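Local coordinates for T CELL surface glycoprotein CD4 (Rattus norvegicus, PDB 1CID), which serves as a T-cell surface co-receptor of the immunoglobulin superfamily, probably helping T cells recognise antigen by binding MHC class II molecules, at residues I3-S8 against A13-P18; T59-F64 against L81-S86; N88-L91 against G96-Y99; M107-T110 against T116-C119. All blocks are in the same frame, centred on the assembly; numbering follows the deposited sequence.

Contact 1: I3-S8 against A13-P18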
# COMPACT_ATOMS: atom_id res chain seq x y z
N ILE A 3 -9.59 -1.52 -3.58
CA ILE A 3 -8.43 -0.92 -4.31
C ILE A 3 -7.11 -1.34 -3.59
O ILE A 3 -6.97 -1.21 -2.35
CB ILE A 3 -8.53 0.62 -4.30
CG1 ILE A 3 -9.81 1.13 -4.98
CG2 ILE A 3 -7.35 1.29 -5.01
CD1 ILE A 3 -9.77 2.61 -5.37
N THR A 4 -6.09 -1.86 -4.33
CA THR A 4 -4.85 -2.28 -3.62
C THR A 4 -3.67 -1.55 -4.24
O THR A 4 -3.78 -1.31 -5.42
CB THR A 4 -4.51 -3.74 -3.38
OG1 THR A 4 -5.76 -4.25 -2.83
CG2 THR A 4 -3.29 -3.85 -2.45
N ALA A 5 -2.79 -1.20 -3.35
CA ALA A 5 -1.64 -0.43 -3.85
C ALA A 5 -0.50 -1.25 -3.26
O ALA A 5 -0.61 -1.57 -2.08
CB ALA A 5 -1.51 1.01 -3.60
N TYR A 6 0.32 -1.51 -4.30
CA TYR A 6 1.55 -2.33 -4.00
C TYR A 6 2.82 -1.48 -4.04
O TYR A 6 3.05 -0.91 -5.14
CB TYR A 6 1.56 -3.44 -4.98
CG TYR A 6 0.39 -4.42 -4.92
CD1 TYR A 6 0.54 -5.48 -4.00
CD2 TYR A 6 -0.75 -4.34 -5.72
CE1 TYR A 6 -0.37 -6.46 -3.78
CE2 TYR A 6 -1.72 -5.33 -5.58
CZ TYR A 6 -1.51 -6.32 -4.59
OH TYR A 6 -2.56 -7.25 -4.53
N LYS A 7 3.57 -1.35 -2.95
CA LYS A 7 4.70 -0.46 -2.96
C LYS A 7 5.94 -0.92 -2.24
O LYS A 7 5.93 -1.73 -1.29
CB LYS A 7 4.25 0.86 -2.26
CG LYS A 7 3.00 1.33 -3.03
CD LYS A 7 3.40 2.31 -4.06
CE LYS A 7 2.51 2.49 -5.24
NZ LYS A 7 3.42 3.24 -6.19
N SER A 8 7.07 -0.36 -2.65
CA SER A 8 8.35 -0.70 -2.04
C SER A 8 8.47 0.50 -1.05
O SER A 8 8.11 1.68 -1.23
CB SER A 8 9.62 -0.95 -2.82
OG SER A 8 9.40 -1.25 -4.20
N ALA A 13 2.05 5.84 -1.96
CA ALA A 13 0.89 5.09 -2.39
C ALA A 13 -0.10 6.18 -2.74
O ALA A 13 -0.24 7.08 -1.93
CB ALA A 13 0.29 4.29 -1.27
N GLU A 14 -0.74 6.19 -3.85
CA GLU A 14 -1.75 7.26 -4.06
C GLU A 14 -3.03 6.57 -4.51
O GLU A 14 -2.96 5.95 -5.61
CB GLU A 14 -1.62 8.30 -5.15
CG GLU A 14 -0.12 8.66 -5.36
CD GLU A 14 -0.13 10.04 -6.01
OE1 GLU A 14 -0.47 11.00 -5.30
OE2 GLU A 14 0.21 9.88 -7.22
N PHE A 15 -4.09 6.72 -3.76
CA PHE A 15 -5.39 6.10 -4.18
C PHE A 15 -6.19 7.13 -4.96
O PHE A 15 -5.90 8.29 -4.68
CB PHE A 15 -6.06 5.52 -2.95
CG PHE A 15 -5.28 4.55 -2.13
CD1 PHE A 15 -4.44 4.96 -1.13
CD2 PHE A 15 -5.37 3.18 -2.38
CE1 PHE A 15 -3.69 4.11 -0.33
CE2 PHE A 15 -4.67 2.24 -1.63
CZ PHE A 15 -3.82 2.75 -0.60
N SER A 16 -7.05 6.85 -5.89
CA SER A 16 -7.79 7.97 -6.57
C SER A 16 -9.25 7.55 -6.51
O SER A 16 -9.51 6.35 -6.81
CB SER A 16 -7.17 8.26 -7.89
OG SER A 16 -7.75 9.37 -8.53
N PHE A 17 -10.19 8.38 -6.10
CA PHE A 17 -11.64 7.95 -5.95
C PHE A 17 -12.40 8.89 -6.85
O PHE A 17 -12.52 10.10 -6.60
CB PHE A 17 -11.95 7.99 -4.55
CG PHE A 17 -11.10 7.33 -3.53
CD1 PHE A 17 -11.27 5.97 -3.28
CD2 PHE A 17 -10.22 8.09 -2.75
CE1 PHE A 17 -10.56 5.34 -2.25
CE2 PHE A 17 -9.52 7.53 -1.70
CZ PHE A 17 -9.72 6.15 -1.48
N PRO A 18 -12.86 8.23 -7.89
CA PRO A 18 -13.39 9.03 -8.98
C PRO A 18 -14.82 9.15 -9.34
O PRO A 18 -15.14 9.60 -10.47
CB PRO A 18 -12.58 8.30 -10.08
CG PRO A 18 -12.42 6.88 -9.61
CD PRO A 18 -12.68 6.80 -8.14
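K7 NZ has two weak partners, the backbone carbonyl of S12, immediately before A13, and, in a long ion pair, E11 OE2. Lower down the same side chain, K7 CD lies 4.1 Å from A13 CA. A bend at chi2 (-95°) folds the aliphatic part of the lysine back alongside A13, so that the methylenes take part in packing while the ammonium lies near the turn. No hydrogen bond joins 3-8 to 13-18, and the remainder of the contact is apolar. A5 CB meets both A13 CB, at 4.4 Å, and F15 CE2, at 3.9 Å, approaching the ring obliquely. I3 and F15 pass each other in opposite directions. The CG2 methyl of I3 comes to the rim of the phenyl ring, near its plane, 3.8 Å from F15 CD2. The other branch of I3 turns away from that ring, and its CD1 lies 4.2 Å from F17 CE1. The axes of the two strands run nearly antiparallel, at 164°, but stay 7.6 Å apart, too far for backbone pairing. Each strand has its backbone partners elsewhere: A5 and K7 bond to strand 97-110, which runs parallel to 4-8, and F15 bonds to L74 of strand 73-76. The two segments thus belong to the two facing sheets of a beta-sandwich, with I3 and A5 meeting the buried A13, F15 and F17 between them, and the parallel pairing of a first strand with the last is a hallmark of V-type immunoglobulin domains.

Contact 2: T59-F64 against L81-S86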
# COMPACT_ATOMS: atom_id res chain seq x y z
N THR A 59 -5.07 13.09 11.14
CA THR A 59 -4.14 12.49 12.09
C THR A 59 -2.81 12.76 11.37
O THR A 59 -2.87 13.26 10.23
CB THR A 59 -4.16 10.99 12.54
OG1 THR A 59 -4.56 10.24 11.34
CG2 THR A 59 -5.02 10.75 13.79
N SER A 60 -1.83 12.38 12.16
CA SER A 60 -0.41 12.53 11.80
C SER A 60 0.41 11.22 11.70
O SER A 60 1.67 11.34 11.50
CB SER A 60 0.26 13.56 12.75
OG SER A 60 -0.24 14.08 13.97
N ASN A 61 -0.20 10.02 11.82
CA ASN A 61 0.65 8.82 11.74
C ASN A 61 -0.02 7.64 11.14
O ASN A 61 -0.64 7.12 12.04
CB ASN A 61 1.32 8.56 13.07
CG ASN A 61 2.17 7.31 13.07
OD1 ASN A 61 1.77 6.28 13.60
ND2 ASN A 61 3.33 7.39 12.46
N PRO A 62 0.26 7.33 9.87
CA PRO A 62 1.04 7.95 8.80
C PRO A 62 0.61 9.33 8.32
O PRO A 62 -0.60 9.53 8.56
CB PRO A 62 0.91 7.06 7.58
CG PRO A 62 -0.41 6.37 7.79
CD PRO A 62 -0.31 6.13 9.25
N LYS A 63 1.32 10.22 7.68
CA LYS A 63 0.70 11.51 7.29
C LYS A 63 -0.04 11.42 5.96
O LYS A 63 0.51 11.61 4.87
CB LYS A 63 1.67 12.70 7.26
CG LYS A 63 1.27 14.04 7.83
CD LYS A 63 2.31 15.15 7.99
CE LYS A 63 3.19 15.25 9.24
NZ LYS A 63 4.59 14.82 9.03
N PHE A 64 -1.33 11.13 6.02
CA PHE A 64 -2.27 11.02 4.89
C PHE A 64 -2.23 12.39 4.27
O PHE A 64 -1.98 13.35 5.00
CB PHE A 64 -3.54 10.56 5.46
CG PHE A 64 -3.69 9.22 6.08
CD1 PHE A 64 -3.38 8.09 5.34
CD2 PHE A 64 -4.27 9.03 7.34
CE1 PHE A 64 -3.55 6.78 5.81
CE2 PHE A 64 -4.48 7.76 7.87
CZ PHE A 64 -4.10 6.63 7.09
N LEU A 81 6.59 -0.73 5.93
CA LEU A 81 5.96 -1.99 6.25
C LEU A 81 5.03 -1.79 7.45
O LEU A 81 4.07 -2.56 7.60
CB LEU A 81 6.89 -3.15 6.64
CG LEU A 81 7.80 -3.69 5.57
CD1 LEU A 81 8.73 -4.72 6.24
CD2 LEU A 81 7.07 -4.22 4.35
N GLN A 82 5.42 -0.78 8.19
CA GLN A 82 4.62 -0.50 9.42
C GLN A 82 3.28 0.15 9.11
O GLN A 82 2.49 0.00 10.06
CB GLN A 82 5.47 0.24 10.45
CG GLN A 82 5.95 1.61 10.12
CD GLN A 82 6.50 2.25 11.37
OE1 GLN A 82 7.71 2.30 11.64
NE2 GLN A 82 5.48 2.72 12.12
N PHE A 83 3.03 0.76 7.97
CA PHE A 83 1.75 1.37 7.66
C PHE A 83 0.91 0.44 6.77
O PHE A 83 -0.20 0.86 6.40
CB PHE A 83 1.78 2.76 7.02
CG PHE A 83 2.67 3.76 7.66
CD1 PHE A 83 2.65 4.03 9.03
CD2 PHE A 83 3.58 4.49 6.88
CE1 PHE A 83 3.51 4.92 9.66
CE2 PHE A 83 4.45 5.40 7.48
CZ PHE A 83 4.41 5.64 8.85
N ALA A 84 1.37 -0.72 6.41
CA ALA A 84 0.55 -1.54 5.52
C ALA A 84 -0.56 -2.13 6.39
O ALA A 84 -0.16 -2.47 7.51
CB ALA A 84 1.42 -2.64 5.00
N GLY A 85 -1.70 -2.25 5.83
CA GLY A 85 -2.93 -2.78 6.41
C GLY A 85 -4.02 -2.23 5.44
O GLY A 85 -3.64 -2.07 4.27
N SER A 86 -5.23 -1.94 5.86
CA SER A 86 -6.24 -1.33 4.97
C SER A 86 -7.24 -0.49 5.78
O SER A 86 -7.10 -0.50 7.02
CB SER A 86 -7.07 -2.31 4.17
OG SER A 86 -7.34 -3.21 5.26
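F83 and P62 carry most of this contact, with N61 at its margin. The proline sits flat over the phenyl ring: P62 CB stands 3.6 Å from the centroid of the F83 ring and only 6° off the ring normal, a well-centred CH-pi contact. The rest of the pyrrolidine spreads across the same face, P62 CD lying 3.6 Å from F83 CD1. A cis peptide bond between N61 and P62 turns the loop sharply where it meets the ring. With CG anti to its carbonyl carbon (chi1 -47°), F83 extends toward the loop and offers that face to the proline, while on the opposite face Q82 CG lies toward the rim. N61 arrives obliquely, its ND2 3.7 Å from F83 CE1, the amide plane turned 78° from that of the ring. P62 is itself held between two aromatic residues, since its CG rests 3.7 Å above the plane of the F64 ring, toward the rim. The F64 ring packs edge-to-face with W32, and the indole NE1 of W32 donates to F83 O; W32 thus links the F64 ring to the backbone of F83. I76 of strand 73-76 touches both P62 and F83. Replacing F83 with an alanine would probably uncover the CB and CD side of P62, leave it F64 as sole aromatic neighbour here and open a gap between the loop and the turn before strand 85-92. With no hydrogen bond between them, 59-64 and 81-86 join by dispersion and proline C-H attraction to the pi face, a join governed by shape more than by charge.

Contact 3: N88-L91 against G96-Y99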
# COMPACT_ATOMS: atom_id res chain seq x y z
N ASN A 88 -11.24 2.03 5.45
CA ASN A 88 -12.41 2.30 4.54
C ASN A 88 -12.56 3.79 4.37
O ASN A 88 -12.26 4.56 5.26
CB ASN A 88 -13.51 1.55 5.22
CG ASN A 88 -13.54 0.06 5.46
OD1 ASN A 88 -14.28 -0.58 4.63
ND2 ASN A 88 -12.88 -0.51 6.51
N LEU A 89 -12.97 4.31 3.28
CA LEU A 89 -13.17 5.71 3.01
C LEU A 89 -14.69 5.78 2.81
O LEU A 89 -15.22 5.39 1.75
CB LEU A 89 -12.33 6.22 1.85
CG LEU A 89 -12.94 7.53 1.37
CD1 LEU A 89 -11.93 8.65 1.38
CD2 LEU A 89 -13.54 7.39 0.01
N THR A 90 -15.32 6.29 3.87
CA THR A 90 -16.78 6.51 4.04
C THR A 90 -17.10 7.86 3.47
O THR A 90 -16.39 8.86 3.73
CB THR A 90 -17.19 6.36 5.54
OG1 THR A 90 -16.02 6.25 6.48
CG2 THR A 90 -18.08 5.13 5.73
N LEU A 91 -18.07 7.91 2.65
CA LEU A 91 -18.47 9.21 2.05
C LEU A 91 -19.95 9.37 2.49
O LEU A 91 -20.81 8.42 2.62
CB LEU A 91 -18.16 9.25 0.60
CG LEU A 91 -17.01 9.68 -0.23
CD1 LEU A 91 -15.94 10.32 0.63
CD2 LEU A 91 -16.39 8.44 -0.90
N GLY A 96 -26.61 8.80 0.96
CA GLY A 96 -26.45 7.82 2.05
C GLY A 96 -24.95 7.83 2.40
O GLY A 96 -24.27 8.86 2.18
N ILE A 97 -24.48 6.72 2.94
CA ILE A 97 -23.06 6.51 3.20
C ILE A 97 -22.57 5.64 2.02
O ILE A 97 -22.88 4.46 2.01
CB ILE A 97 -22.67 5.71 4.46
CG1 ILE A 97 -23.21 6.40 5.71
CG2 ILE A 97 -21.15 5.54 4.45
CD1 ILE A 97 -23.06 5.45 6.95
N LEU A 98 -21.83 6.20 1.13
CA LEU A 98 -21.13 5.61 0.02
C LEU A 98 -19.85 5.05 0.65
O LEU A 98 -19.31 5.68 1.57
CB LEU A 98 -20.70 6.81 -0.85
CG LEU A 98 -20.42 6.57 -2.31
CD1 LEU A 98 -20.47 7.97 -2.98
CD2 LEU A 98 -19.13 5.81 -2.50
N TYR A 99 -19.26 3.96 0.29
CA TYR A 99 -18.01 3.54 0.99
C TYR A 99 -17.05 2.97 -0.05
O TYR A 99 -17.44 2.60 -1.18
CB TYR A 99 -18.47 2.70 2.15
CG TYR A 99 -17.87 1.35 2.40
CD1 TYR A 99 -16.52 0.98 2.22
CD2 TYR A 99 -18.70 0.34 2.89
CE1 TYR A 99 -15.99 -0.28 2.46
CE2 TYR A 99 -18.21 -0.95 3.15
CZ TYR A 99 -16.87 -1.27 2.93
OH TYR A 99 -16.41 -2.51 3.24
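L98 sets CG anti to the backbone N (chi1 -157°), which carries its side chain alongside that of L91, both pointing the same way; in I97, CG2 takes the corresponding anti position and meets T90 on the other face of the sheet. These residues belong to the beta hairpin of strands 85-92 and 97-110, the last two strands of this immunoglobulin-like domain. Locally the strands run antiparallel at 151°. L91 and L98 form a hydrogen-bonded pair: L91 N donates to L98 O at 2.8 Å with a nearly straight N-H, at 166°, while the return bond, L98 N to L91 O at 2.9 Å, is more bent. On the face that carries them, the leucines touch through CB of L91 and CB of L98, 3.8 Å apart. L91 and L89 also meet F46 of strand 43-49, and L89 packs on F17, which tie this side of the hairpin to the domain interior. The other face has T90 CG2 beside I97 CG2, two methyls side by side. Near the turn, G96 N is bonded to the carboxylate of D94. A C-H contact supplements the backbone bonds, Y99 CA lying 3.4 Å from L89 O. At the other carbonyl of the leucine pair, L91 O accepts from L98 N, a donor that stands tilted out of the plane of that carbonyl.

Contact 4: M107-T110 against T116-C119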
# COMPACT_ATOMS: atom_id res chain seq x y z
N MET A 107 6.58 -4.04 0.43
CA MET A 107 7.72 -4.92 0.22
C MET A 107 9.02 -4.25 0.68
O MET A 107 9.18 -3.06 0.35
CB MET A 107 7.96 -5.18 -1.26
CG MET A 107 9.00 -6.20 -1.59
SD MET A 107 9.03 -6.86 -3.24
CE MET A 107 7.75 -8.02 -3.51
N LYS A 108 9.81 -5.06 1.31
CA LYS A 108 11.15 -4.58 1.76
C LYS A 108 12.28 -5.59 1.45
O LYS A 108 12.32 -6.68 2.09
CB LYS A 108 11.23 -4.24 3.24
CG LYS A 108 12.61 -3.56 3.68
CD LYS A 108 12.92 -3.54 5.14
CE LYS A 108 14.22 -3.00 5.65
NZ LYS A 108 14.66 -1.58 5.34
N VAL A 109 13.17 -5.21 0.52
CA VAL A 109 14.29 -6.05 0.09
C VAL A 109 15.56 -5.50 0.77
O VAL A 109 15.75 -4.31 0.51
CB VAL A 109 14.67 -6.11 -1.39
CG1 VAL A 109 15.68 -7.21 -1.81
CG2 VAL A 109 13.50 -6.31 -2.32
N THR A 110 16.25 -6.37 1.46
CA THR A 110 17.50 -6.10 2.10
C THR A 110 18.48 -7.28 2.03
O THR A 110 18.19 -8.45 1.91
CB THR A 110 17.41 -5.66 3.61
OG1 THR A 110 16.91 -6.81 4.34
CG2 THR A 110 16.59 -4.38 3.79
N THR A 116 23.15 -12.94 3.92
CA THR A 116 21.72 -12.75 3.76
C THR A 116 21.28 -11.79 2.70
O THR A 116 21.99 -10.80 2.51
CB THR A 116 21.30 -12.29 5.22
OG1 THR A 116 22.02 -13.24 6.05
CG2 THR A 116 19.78 -12.37 5.44
N LEU A 117 20.17 -12.08 2.06
CA LEU A 117 19.40 -11.35 1.06
C LEU A 117 17.94 -11.63 1.56
O LEU A 117 17.76 -12.84 1.64
CB LEU A 117 19.33 -11.68 -0.43
CG LEU A 117 18.50 -10.76 -1.30
CD1 LEU A 117 19.12 -9.36 -1.45
CD2 LEU A 117 18.41 -11.30 -2.71
N THR A 118 17.15 -10.61 1.86
CA THR A 118 15.83 -10.93 2.38
C THR A 118 14.69 -10.23 1.67
O THR A 118 14.93 -9.12 1.17
CB THR A 118 15.77 -10.70 3.92
OG1 THR A 118 17.10 -10.91 4.44
CG2 THR A 118 14.80 -11.77 4.47
N CYS A 119 13.51 -10.81 1.64
CA CYS A 119 12.49 -9.99 0.99
C CYS A 119 11.30 -10.21 1.87
O CYS A 119 11.17 -11.41 2.10
CB CYS A 119 12.39 -10.47 -0.37
SG CYS A 119 10.98 -9.85 -1.23
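Backbone bonds set the register between M107-T110 and T116-C119, which run antiparallel at 174°. T110 and T118 are the hydrogen-bonded pair: T110 N donates to T118 O at 3.1 Å, 163° at the hydrogen, and T118 N donates back to T110 O, a bond whose modelled length is doubtfully short. V109 and C119 form the adjoining non-hydrogen-bonded pair. Weaker C-H contacts fill in between them, V109 CA lying 3.3 Å from T118 O and C119 CA 3.5 Å from K108 O.

Apolar and sulfur contacts gather on the side of V109 and C119. C119 SG, anti to its backbone N (chi1 168°), lies 4.1 Å from M107 SD, and V109 CG2 is 4.5 Å from that same C119 SG. V109 CG1 meets L117 CD1 at 4.1 Å, the two side chains crossing at a slant. On the other side the threonines T110 and T118 meet more loosely, T110 OG1 standing 4.1 Å from T118 CB.

One covalent link adds to these: C119 is joined to C161 of strand 158-165 by a disulfide, the sheet-to-sheet bridge familiar from immunoglobulin domains. M107 and V109 also rest on C161, and L131 of strand 129-135 touches M107 and C119. Strand 116-122 goes on to pair with 148-152 through L117 and C119, while M107 bonds to K7, so the hairpin lies between strand 4-8 and strand 148-152.

How the contacts relate
Strand 97-110 connects the set: contact 3 uses its start and contact 4 its end, with centres about 37 Å apart on opposite sides of the chain's centre, so one continuous strand passes from the first immunoglobulin-like domain into the second. Contact 1 touches both. F17 CE2 packs 4.1 Å from L89 CD1 of contact 3, and K7 O lies 3.0 Å from M107 N of contact 4, probably a hydrogen bond. Contact 2 reaches contact 4 through L81 CD1, 3.9 Å from K108 CB, and adjoins contact 3 along strand 85-92. Contacts 1 and 2 do not touch, their nearest atoms being about 6 Å apart.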